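Local atomic coordinates of envelopment polyprotein (Bovine Schmallenberg virus BH80/Germany/2011, PDB entry 7A56), a protein that probably drives viral entry as a class II fusion glycoprotein, merging the viral envelope with a host membrane as it refolds to its postfusion trimer. Residues Y115-P123 / K263-S271; K154-W165 / F282-K292. All blocks are in the same frame, centred on the assembly; numbering follows the deposited sequence.

Both contacts belong to the elongated, strand-rich body of the trimeric postfusion glycoprotein, their centres about 38 Å apart. Contact 1 is mostly buried and lies about 20 Å from the centre of the chain, where strand 98-134 meets strand 268-270. Contact 2 lies about 57 Å from that centre, at a far end of the molecule, and is only partly buried. Strand 172-183 packs against both. Contact 1 depends on a ring-amide stack, paired backbone bonds and a hydroxyl bond. Contact 2, made largely by loops, relies on a disulfide, charged groups and waters, with aromatic side chains at its surface and neighbouring subunits reaching its polar groups.

Contact 1 of 2, residues Y115-P123 / K263-S271; sequences YRFLYETGP and KCGSVQLYS
Tyr119 and Gln268 lie flat against each other beside a classic beta bulge, in which Leu118 and Tyr119 of strand 98-134 both face Ile189 of the adjacent strand. The amide of Gln268 stacks on the phenol ring with the two planes only 9° apart. Its CG stands over the middle of the ring, 3.5 Å from the Tyr119 centroid, as a CH-pi contact. With chi1 at 58°, Tyr119 carries its ring between its own backbone N and carbonyl carbon and extends it across the turn, where OH comes 3.5 Å from Gly265 CA. The polar ends are tied down: Gln268 NE2 donates to Gly265 O at 2.9 Å and also to Asp256 O, OE1 accepts from Gly258 N, and Tyr119 OH bonds to Asn255 O. Together these bonds fix the rotation of the amide. Glu120 and Leu269 form a single antiparallel hydrogen-bonded pair. Glu120 N to Leu269 O and Leu269 N to Glu120 O are both 2.8 Å and nearly straight, but the strand directions differ by 122°, and no further bridge follows. The side chains of this pair run side by side, Glu120 OE1 lying 3.7 Å from Leu269 CD2, and a water donates to both OE1 and Leu269 O. Gly265, in the type II turn from Lys263 to Ser266, has no side chain, and the Tyr119 hydroxyl comes up against its bare CA. Thr121 packs alongside, its methyl CG2 3.8 Å from Gly265 CA, while OG1 donates in the carbonyl plane to Val267 O at 2.7 Å.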
loop_
_atom_site.group_PDB
_atom_site.type_symbol
_atom_site.label_atom_id
_atom_site.label_comp_id
_atom_site.label_asym_id
_atom_site.label_seq_id
_atom_site.Cartn_x
_atom_site.Cartn_y
_atom_site.Cartn_z
ATOM N N TYR A 115 13.289 4.416 10.865
ATOM C CA TYR A 115 13.940 4.749 9.597
ATOM C C TYR A 115 15.430 4.890 9.831
ATOM O O TYR A 115 15.881 5.222 10.940
ATOM C CB TYR A 115 13.375 6.060 8.994
ATOM C CG TYR A 115 11.968 5.904 8.423
ATOM C CD1 TYR A 115 10.847 5.657 9.275
ATOM C CD2 TYR A 115 11.742 5.991 7.049
ATOM C CE1 TYR A 115 9.577 5.496 8.723
ATOM C CE2 TYR A 115 10.502 5.857 6.494
ATOM C CZ TYR A 115 9.391 5.601 7.361
ATOM O OH TYR A 115 8.135 5.418 6.826
ATOM N N ARG A 116 16.195 4.687 8.745
ATOM C CA ARG A 116 17.642 4.827 8.823
ATOM C C ARG A 116 18.184 5.744 7.728
ATOM O O ARG A 116 17.700 5.801 6.586
ATOM C CB ARG A 116 18.387 3.489 8.759
ATOM C CG ARG A 116 18.172 2.728 7.522
ATOM C CD ARG A 116 19.120 1.524 7.473
ATOM N NE ARG A 116 18.800 0.677 6.324
ATOM C CZ ARG A 116 19.469 0.683 5.176
ATOM N NH1 ARG A 116 19.098 -0.119 4.180
ATOM N NH2 ARG A 116 20.530 1.471 5.029
ATOM N N PHE A 117 19.226 6.459 8.116
ATOM C CA PHE A 117 19.741 7.505 7.262
ATOM C C PHE A 117 20.432 6.884 6.055
ATOM O O PHE A 117 21.254 5.964 6.207
ATOM C CB PHE A 117 20.699 8.390 8.038
ATOM C CG PHE A 117 21.466 9.329 7.146
ATOM C CD1 PHE A 117 20.904 10.522 6.719
ATOM C CD2 PHE A 117 22.753 9.003 6.731
ATOM C CE1 PHE A 117 21.651 11.381 5.883
ATOM C CE2 PHE A 117 23.446 9.843 5.916
ATOM C CZ PHE A 117 22.895 11.033 5.524
ATOM N N LEU A 118 20.091 7.386 4.857
ATOM C CA LEU A 118 20.753 6.975 3.613
ATOM C C LEU A 118 21.777 7.986 3.094
ATOM O O LEU A 118 22.926 7.607 2.884
ATOM C CB LEU A 118 19.727 6.711 2.499
ATOM C CG LEU A 118 18.700 5.619 2.786
ATOM C CD1 LEU A 118 17.873 5.481 1.497
ATOM C CD2 LEU A 118 19.358 4.323 3.211
ATOM N N TYR A 119 21.389 9.251 2.884
ATOM C CA TYR A 119 22.345 10.183 2.280
ATOM C C TYR A 119 21.754 11.587 2.343
ATOM O O TYR A 119 20.555 11.764 2.565
ATOM C CB TYR A 119 22.652 9.789 0.822
ATOM C CG TYR A 119 21.398 9.749 -0.062
ATOM C CD1 TYR A 119 20.842 10.944 -0.552
ATOM C CD2 TYR A 119 20.819 8.521 -0.446
ATOM C CE1 TYR A 119 19.767 10.937 -1.376
ATOM C CE2 TYR A 119 19.699 8.489 -1.248
ATOM C CZ TYR A 119 19.175 9.698 -1.706
ATOM O OH TYR A 119 18.044 9.712 -2.488
ATOM N N GLU A 120 22.592 12.581 2.082
ATOM C CA GLU A 120 22.160 13.949 1.834
ATOM C C GLU A 120 22.244 14.225 0.342
ATOM O O GLU A 120 23.088 13.651 -0.352
ATOM C CB GLU A 120 23.049 14.968 2.555
ATOM C CG GLU A 120 22.818 15.138 3.989
ATOM C CD GLU A 120 23.809 16.119 4.604
ATOM O OE1 GLU A 120 25.045 15.883 4.496
ATOM O OE2 GLU A 120 23.349 17.132 5.184
ATOM N N THR A 121 21.385 15.135 -0.143
ATOM C CA THR A 121 21.470 15.608 -1.525
ATOM C C THR A 121 21.132 17.097 -1.530
ATOM O O THR A 121 20.676 17.667 -0.526
ATOM C CB THR A 121 20.569 14.779 -2.512
ATOM O OG1 THR A 121 20.939 15.054 -3.877
ATOM C CG2 THR A 121 19.017 15.068 -2.351
ATOM N N GLY A 122 21.409 17.724 -2.669
ATOM C CA GLY A 122 21.177 19.126 -2.925
ATOM C C GLY A 122 21.812 19.456 -4.270
ATOM O O GLY A 122 22.273 18.565 -4.979
ATOM N N PRO A 123 21.829 20.719 -4.664
ATOM C CA PRO A 123 22.296 21.051 -6.022
ATOM C C PRO A 123 23.812 20.997 -6.129
ATOM O O PRO A 123 24.539 21.190 -5.155
ATOM C CB PRO A 123 21.811 22.489 -6.206
ATOM C CG PRO A 123 21.884 23.047 -4.736
ATOM C CD PRO A 123 21.404 21.912 -3.900
ATOM N N LYS A 263 15.984 11.530 -10.893
ATOM C CA LYS A 263 14.897 11.943 -10.011
ATOM C C LYS A 263 15.570 12.375 -8.700
ATOM O O LYS A 263 16.802 12.445 -8.625
ATOM C CB LYS A 263 13.865 10.807 -9.893
ATOM C CG LYS A 263 14.333 9.642 -9.025
ATOM C CD LYS A 263 13.433 8.433 -9.136
ATOM C CE LYS A 263 13.917 7.295 -8.162
ATOM N NZ LYS A 263 13.048 6.094 -8.479
ATOM N N CYS A 264 14.780 12.715 -7.674
ATOM C CA CYS A 264 15.382 13.339 -6.506
ATOM C C CYS A 264 16.458 12.428 -5.916
ATOM O O CYS A 264 16.250 11.221 -5.787
ATOM C CB CYS A 264 14.295 13.644 -5.419
ATOM S SG CYS A 264 15.063 14.288 -3.877
ATOM N N GLY A 265 17.614 13.008 -5.547
ATOM C CA GLY A 265 18.645 12.207 -4.890
ATOM C C GLY A 265 19.557 11.391 -5.816
ATOM O O GLY A 265 20.074 10.338 -5.398
ATOM N N SER A 266 19.737 11.813 -7.077
ATOM C CA SER A 266 20.682 11.139 -7.978
ATOM C C SER A 266 22.137 11.424 -7.633
ATOM O O SER A 266 23.048 10.749 -8.165
ATOM C CB SER A 266 20.403 11.527 -9.448
ATOM O OG SER A 266 20.656 12.913 -9.666
ATOM N N VAL A 267 22.410 12.407 -6.782
ATOM C CA VAL A 267 23.758 12.621 -6.263
ATOM C C VAL A 267 23.681 12.527 -4.752
ATOM O O VAL A 267 22.856 13.227 -4.132
ATOM C CB VAL A 267 24.344 13.979 -6.675
ATOM C CG1 VAL A 267 25.763 14.127 -6.097
ATOM C CG2 VAL A 267 24.452 14.040 -8.235
ATOM N N GLN A 268 24.519 11.671 -4.155
ATOM C CA GLN A 268 24.258 11.240 -2.768
ATOM C C GLN A 268 25.533 11.383 -1.957
ATOM O O GLN A 268 26.543 10.746 -2.266
ATOM C CB GLN A 268 23.752 9.795 -2.701
ATOM C CG GLN A 268 22.531 9.543 -3.569
ATOM C CD GLN A 268 22.200 8.066 -3.733
ATOM O OE1 GLN A 268 22.926 7.171 -3.310
ATOM N NE2 GLN A 268 21.059 7.817 -4.294
ATOM N N LEU A 269 25.485 12.228 -0.928
ATOM C CA LEU A 269 26.588 12.433 0.000
ATOM C C LEU A 269 26.304 11.647 1.262
ATOM O O LEU A 269 25.298 11.905 1.942
ATOM C CB LEU A 269 26.748 13.915 0.331
ATOM C CG LEU A 269 27.828 14.261 1.362
ATOM C CD1 LEU A 269 29.160 14.126 0.724
ATOM C CD2 LEU A 269 27.624 15.703 1.844
ATOM N N TYR A 270 27.177 10.693 1.580
ATOM C CA TYR A 270 27.002 9.896 2.785
ATOM C C TYR A 270 28.370 9.650 3.411
ATOM O O TYR A 270 29.389 10.211 2.988
ATOM C CB TYR A 270 26.230 8.601 2.491
ATOM C CG TYR A 270 27.017 7.513 1.796
ATOM C CD1 TYR A 270 27.695 7.757 0.614
ATOM C CD2 TYR A 270 27.062 6.226 2.324
ATOM C CE1 TYR A 270 28.400 6.756 -0.015
ATOM C CE2 TYR A 270 27.769 5.219 1.702
ATOM C CZ TYR A 270 28.431 5.489 0.541
ATOM O OH TYR A 270 29.132 4.477 -0.062
ATOM N N SER A 271 28.377 8.803 4.444
ATOM C CA SER A 271 29.534 8.682 5.326
ATOM C C SER A 271 30.811 8.432 4.541
ATOM O O SER A 271 31.842 9.063 4.797
ATOM C CB SER A 271 29.305 7.554 6.340
ATOM O OG SER A 271 29.070 6.292 5.715
HETATM O O HOH W 1 25.955 12.943 4.595
HETATM O O HOH W 2 19.827 15.051 -6.396
#

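Contact 2 of 2, residues K154-W165 / F282-K292; sequences KERSSNWGCEEW and FDYVCHAFNRK
Cys162 O is gripped from opposite faces of its carbonyl plane, by Lys292 NZ at 3.0 Å and by Asn159 N at 3.2 Å, the latter within a type II turn. The ammonium sits well above the plane, 60° out of it, and not on a lone pair. A bend at the end of the lysine chain (chi4 44°) turns NZ to this oxygen, and the same nitrogen forms a salt bridge to Glu133 and donates to a water that also binds Glu164 N and Ser158 OG. Next to this grip the Cys162-Cys286 disulfide (SG to SG 2.1 Å) joins the two segments covalently. Its sulfur on Cys162 meets the edge of the Tyr284 ring, SG to CE2 3.9 Å. Lys154 approaches the other edge, its CD 3.5 Å from Tyr284 CE1, so the ring is wedged between them. Two waters in the ring plane link Tyr284 OH to the backbone oxygens of Glu155 and Ser157, and Arg156 of the third subunit makes a cation-pi contact with the ring. Further out, Glu164 OE1 lies over a face of the Arg291 guanidinium, 3.6 Å from NH2, with the two flat groups almost perpendicular; this is attraction of charge without a directed N-H. Trp165 CD1 touches Phe289 CD2 at 4.1 Å, and Phe289 O lies at the indole edge. The disulfide and the lysine thus hold a loop cluster that carries exposed aromatics, consistent with the membrane-inserting tip of class II fusion proteins, while the nearby carboxylate probably keeps the buried lysine charged.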
loop_
_atom_site.group_PDB
_atom_site.type_symbol
_atom_site.label_atom_id
_atom_site.label_comp_id
_atom_site.label_asym_id
_atom_site.label_seq_id
_atom_site.Cartn_x
_atom_site.Cartn_y
_atom_site.Cartn_z
ATOM N N LYS A 154 40.102 11.814 -24.017
ATOM C CA LYS A 154 40.078 11.943 -25.469
ATOM C C LYS A 154 41.410 11.461 -26.029
ATOM O O LYS A 154 42.476 11.908 -25.578
ATOM C CB LYS A 154 39.828 13.390 -25.907
ATOM C CG LYS A 154 38.324 13.773 -25.925
ATOM C CD LYS A 154 38.054 15.199 -26.398
ATOM C CE LYS A 154 36.533 15.521 -26.353
ATOM N NZ LYS A 154 35.797 14.890 -27.484
ATOM N N GLU A 155 41.327 10.512 -26.974
ATOM C CA GLU A 155 42.464 10.033 -27.741
ATOM C C GLU A 155 42.865 11.107 -28.753
ATOM O O GLU A 155 42.101 12.050 -29.027
ATOM C CB GLU A 155 42.118 8.766 -28.537
ATOM C CG GLU A 155 41.556 7.584 -27.770
ATOM C CD GLU A 155 42.567 6.829 -26.952
ATOM O OE1 GLU A 155 43.777 7.064 -27.118
ATOM O OE2 GLU A 155 42.143 5.928 -26.156
ATOM N N ARG A 156 44.049 10.932 -29.303
ATOM C CA ARG A 156 44.525 11.733 -30.445
ATOM C C ARG A 156 44.600 13.223 -30.084
ATOM O O ARG A 156 44.342 14.094 -30.917
ATOM C CB ARG A 156 43.604 11.528 -31.667
ATOM C CG ARG A 156 43.445 10.071 -32.141
ATOM C CD ARG A 156 42.165 9.887 -32.996
ATOM N NE ARG A 156 40.932 9.986 -32.163
ATOM C CZ ARG A 156 40.075 11.007 -32.255
ATOM N NH1 ARG A 156 40.304 11.984 -33.139
ATOM N NH2 ARG A 156 39.010 11.058 -31.490
ATOM N N SER A 157 44.987 13.542 -28.842
ATOM C CA SER A 157 44.933 14.944 -28.444
ATOM C C SER A 157 46.165 15.769 -28.888
ATOM O O SER A 157 46.049 17.010 -29.048
ATOM C CB SER A 157 44.723 15.019 -26.930
ATOM O OG SER A 157 45.628 14.127 -26.292
ATOM N N SER A 158 47.311 15.132 -29.172
ATOM C CA SER A 158 48.497 15.842 -29.642
ATOM C C SER A 158 48.352 16.139 -31.141
ATOM O O SER A 158 48.107 15.225 -31.937
ATOM C CB SER A 158 49.767 15.007 -29.408
ATOM O OG SER A 158 49.985 14.821 -28.012
ATOM N N ASN A 159 48.446 17.404 -31.527
ATOM C CA ASN A 159 48.446 17.746 -32.954
ATOM C C ASN A 159 49.172 19.054 -33.117
ATOM O O ASN A 159 49.399 19.776 -32.147
ATOM C CB ASN A 159 47.025 17.909 -33.504
ATOM C CG ASN A 159 46.401 16.613 -33.912
ATOM O OD1 ASN A 159 46.782 16.032 -34.913
ATOM N ND2 ASN A 159 45.389 16.162 -33.138
ATOM N N TRP A 160 49.505 19.381 -34.373
ATOM C CA TRP A 160 50.123 20.671 -34.617
ATOM C C TRP A 160 49.188 21.801 -34.186
ATOM O O TRP A 160 48.006 21.802 -34.529
ATOM C CB TRP A 160 50.459 20.805 -36.103
ATOM C CG TRP A 160 51.284 21.965 -36.372
ATOM C CD1 TRP A 160 52.642 22.039 -36.286
ATOM C CD2 TRP A 160 50.835 23.254 -36.769
ATOM N NE1 TRP A 160 53.067 23.280 -36.645
ATOM C CE2 TRP A 160 51.982 24.055 -36.938
ATOM C CE3 TRP A 160 49.577 23.806 -37.021
ATOM C CZ2 TRP A 160 51.920 25.387 -37.328
ATOM C CZ3 TRP A 160 49.514 25.141 -37.413
ATOM C CH2 TRP A 160 50.679 25.912 -37.559
ATOM N N GLY A 161 49.743 22.800 -33.492
ATOM C CA GLY A 161 48.923 23.847 -32.940
ATOM C C GLY A 161 48.310 23.465 -31.613
ATOM O O GLY A 161 47.519 24.244 -31.060
ATOM N N CYS A 162 48.610 22.261 -31.121
ATOM C CA CYS A 162 47.905 21.684 -29.989
ATOM C C CYS A 162 48.858 20.704 -29.302
ATOM O O CYS A 162 48.546 19.543 -29.084
ATOM C CB CYS A 162 46.635 20.985 -30.448
ATOM S SG CYS A 162 45.522 20.704 -29.055
ATOM N N GLU A 163 50.026 21.204 -28.932
ATOM C CA GLU A 163 51.085 20.388 -28.372
ATOM C C GLU A 163 51.490 20.931 -27.019
ATOM O O GLU A 163 51.687 22.142 -26.869
ATOM C CB GLU A 163 52.390 20.424 -29.265
ATOM C CG GLU A 163 52.246 20.017 -30.728
ATOM C CD GLU A 163 52.095 18.511 -30.929
ATOM O OE1 GLU A 163 51.866 17.808 -29.943
ATOM O OE2 GLU A 163 52.232 18.035 -32.086
ATOM N N GLU A 164 51.762 20.031 -26.079
ATOM C CA GLU A 164 52.523 20.495 -24.926
ATOM C C GLU A 164 53.959 20.793 -25.336
ATOM O O GLU A 164 54.402 20.444 -26.427
ATOM C CB GLU A 164 52.499 19.466 -23.803
ATOM C CG GLU A 164 53.289 18.176 -24.055
ATOM C CD GLU A 164 53.271 17.294 -22.789
ATOM O OE1 GLU A 164 53.626 17.808 -21.706
ATOM O OE2 GLU A 164 52.860 16.124 -22.855
ATOM N N TRP A 165 54.686 21.475 -24.451
ATOM C CA TRP A 165 56.045 21.904 -24.770
ATOM C C TRP A 165 56.904 20.688 -25.129
ATOM O O TRP A 165 56.953 19.711 -24.375
ATOM C CB TRP A 165 56.620 22.690 -23.578
ATOM C CG TRP A 165 57.910 23.495 -23.884
ATOM C CD1 TRP A 165 58.012 24.842 -24.218
ATOM C CD2 TRP A 165 59.242 22.997 -23.857
ATOM N NE1 TRP A 165 59.331 25.187 -24.392
ATOM C CE2 TRP A 165 60.105 24.076 -24.188
ATOM C CE3 TRP A 165 59.795 21.745 -23.594
ATOM C CZ2 TRP A 165 61.479 23.929 -24.261
ATOM C CZ3 TRP A 165 61.161 21.602 -23.669
ATOM C CH2 TRP A 165 61.991 22.687 -23.996
ATOM N N PHE A 282 33.012 17.171 -21.240
ATOM C CA PHE A 282 34.461 17.359 -21.246
ATOM C C PHE A 282 34.919 17.743 -22.651
ATOM O O PHE A 282 34.562 17.068 -23.628
ATOM C CB PHE A 282 35.152 16.035 -20.847
ATOM C CG PHE A 282 36.630 15.961 -21.254
ATOM C CD1 PHE A 282 37.550 16.906 -20.792
ATOM C CD2 PHE A 282 37.090 14.911 -22.036
ATOM C CE1 PHE A 282 38.951 16.829 -21.181
ATOM C CE2 PHE A 282 38.459 14.824 -22.409
ATOM C CZ PHE A 282 39.372 15.772 -21.949
ATOM N N ASP A 283 35.702 18.802 -22.741
ATOM C CA ASP A 283 36.381 19.158 -23.991
ATOM C C ASP A 283 37.660 19.865 -23.591
ATOM O O ASP A 283 37.992 19.968 -22.403
ATOM C CB ASP A 283 35.431 20.015 -24.891
ATOM C CG ASP A 283 35.707 19.835 -26.391
ATOM O OD1 ASP A 283 36.867 19.513 -26.730
ATOM O OD2 ASP A 283 34.788 20.071 -27.224
ATOM N N TYR A 284 38.413 20.349 -24.583
ATOM C CA TYR A 284 39.638 21.032 -24.237
ATOM C C TYR A 284 39.975 22.051 -25.326
ATOM O O TYR A 284 39.524 21.933 -26.479
ATOM C CB TYR A 284 40.801 20.023 -24.090
ATOM C CG TYR A 284 41.157 19.221 -25.358
ATOM C CD1 TYR A 284 40.505 18.016 -25.645
ATOM C CD2 TYR A 284 42.156 19.642 -26.230
ATOM C CE1 TYR A 284 40.810 17.280 -26.761
ATOM C CE2 TYR A 284 42.461 18.905 -27.383
ATOM C CZ TYR A 284 41.810 17.737 -27.627
ATOM O OH TYR A 284 42.089 17.008 -28.742
ATOM N N VAL A 285 40.858 22.991 -24.953
ATOM C CA VAL A 285 41.383 24.060 -25.819
ATOM C C VAL A 285 42.894 23.877 -25.967
ATOM O O VAL A 285 43.572 23.397 -25.044
ATOM C CB VAL A 285 41.014 25.453 -25.244
ATOM C CG1 VAL A 285 41.689 26.550 -25.887
ATOM C CG2 VAL A 285 39.465 25.697 -25.413
ATOM N N CYS A 286 43.407 24.206 -27.153
ATOM C CA CYS A 286 44.802 23.975 -27.524
ATOM C C CYS A 286 45.684 25.158 -27.247
ATOM O O CYS A 286 45.267 26.325 -27.298
ATOM C CB CYS A 286 44.929 23.629 -29.024
ATOM S SG CYS A 286 44.063 22.104 -29.424
ATOM N N HIS A 287 46.969 24.850 -27.070
ATOM C CA HIS A 287 48.026 25.837 -27.172
ATOM C C HIS A 287 49.146 25.261 -28.037
ATOM O O HIS A 287 49.297 24.036 -28.152
ATOM C CB HIS A 287 48.526 26.231 -25.801
ATOM C CG HIS A 287 47.440 26.750 -24.904
ATOM N ND1 HIS A 287 46.931 28.027 -25.025
ATOM C CD2 HIS A 287 46.776 26.169 -23.872
ATOM C CE1 HIS A 287 46.005 28.210 -24.093
ATOM N NE2 HIS A 287 45.886 27.097 -23.389
ATOM N N ALA A 288 49.887 26.156 -28.695
ATOM C CA ALA A 288 50.950 25.724 -29.603
ATOM C C ALA A 288 52.102 25.023 -28.882
ATOM O O ALA A 288 52.727 24.119 -29.453
ATOM C CB ALA A 288 51.508 26.914 -30.407
ATOM N N PHE A 289 52.463 25.456 -27.674
ATOM C CA PHE A 289 53.534 24.758 -26.939
ATOM C C PHE A 289 53.305 24.841 -25.435
ATOM O O PHE A 289 54.211 25.184 -24.661
ATOM C CB PHE A 289 54.929 25.264 -27.318
ATOM C CG PHE A 289 55.068 26.765 -27.333
ATOM C CD1 PHE A 289 54.760 27.497 -28.477
ATOM C CD2 PHE A 289 55.525 27.446 -26.209
ATOM C CE1 PHE A 289 54.885 28.888 -28.478
ATOM C CE2 PHE A 289 55.667 28.841 -26.212
ATOM C CZ PHE A 289 55.332 29.561 -27.342
ATOM N N ASN A 290 52.101 24.448 -25.024
ATOM C CA ASN A 290 51.739 24.396 -23.618
ATOM C C ASN A 290 50.641 23.367 -23.450
ATOM O O ASN A 290 49.943 23.024 -24.405
ATOM C CB ASN A 290 51.279 25.745 -23.119
ATOM C CG ASN A 290 51.799 26.028 -21.734
ATOM O OD1 ASN A 290 51.313 25.467 -20.743
ATOM N ND2 ASN A 290 52.807 26.857 -21.654
ATOM N N ARG A 291 50.484 22.890 -22.213
ATOM C CA ARG A 291 49.441 21.925 -21.896
ATOM C C ARG A 291 48.078 22.463 -22.298
ATOM O O ARG A 291 47.852 23.677 -22.262
ATOM C CB ARG A 291 49.455 21.609 -20.394
ATOM C CG ARG A 291 50.507 20.590 -20.032
ATOM C CD ARG A 291 50.753 20.524 -18.531
ATOM N NE ARG A 291 51.762 19.502 -18.237
ATOM C CZ ARG A 291 53.063 19.592 -18.548
ATOM N NH1 ARG A 291 53.553 20.662 -19.179
ATOM N NH2 ARG A 291 53.889 18.596 -18.235
ATOM N N LYS A 292 47.195 21.556 -22.753
ATOM C CA LYS A 292 45.809 21.907 -23.078
ATOM C C LYS A 292 45.034 22.323 -21.828
ATOM O O LYS A 292 45.335 21.881 -20.714
ATOM C CB LYS A 292 45.097 20.718 -23.763
ATOM C CG LYS A 292 45.883 20.304 -25.079
ATOM C CD LYS A 292 45.855 18.755 -25.278
ATOM C CE LYS A 292 46.944 18.357 -26.333
ATOM N NZ LYS A 292 48.227 19.046 -26.126
HETATM O O HOH W 3 41.053 14.646 -29.402
HETATM O O HOH W 4 44.012 17.912 -30.799
HETATM O O HOH W 5 50.649 17.388 -26.698
HETATM O O HOH W 6 52.393 23.328 -32.222
#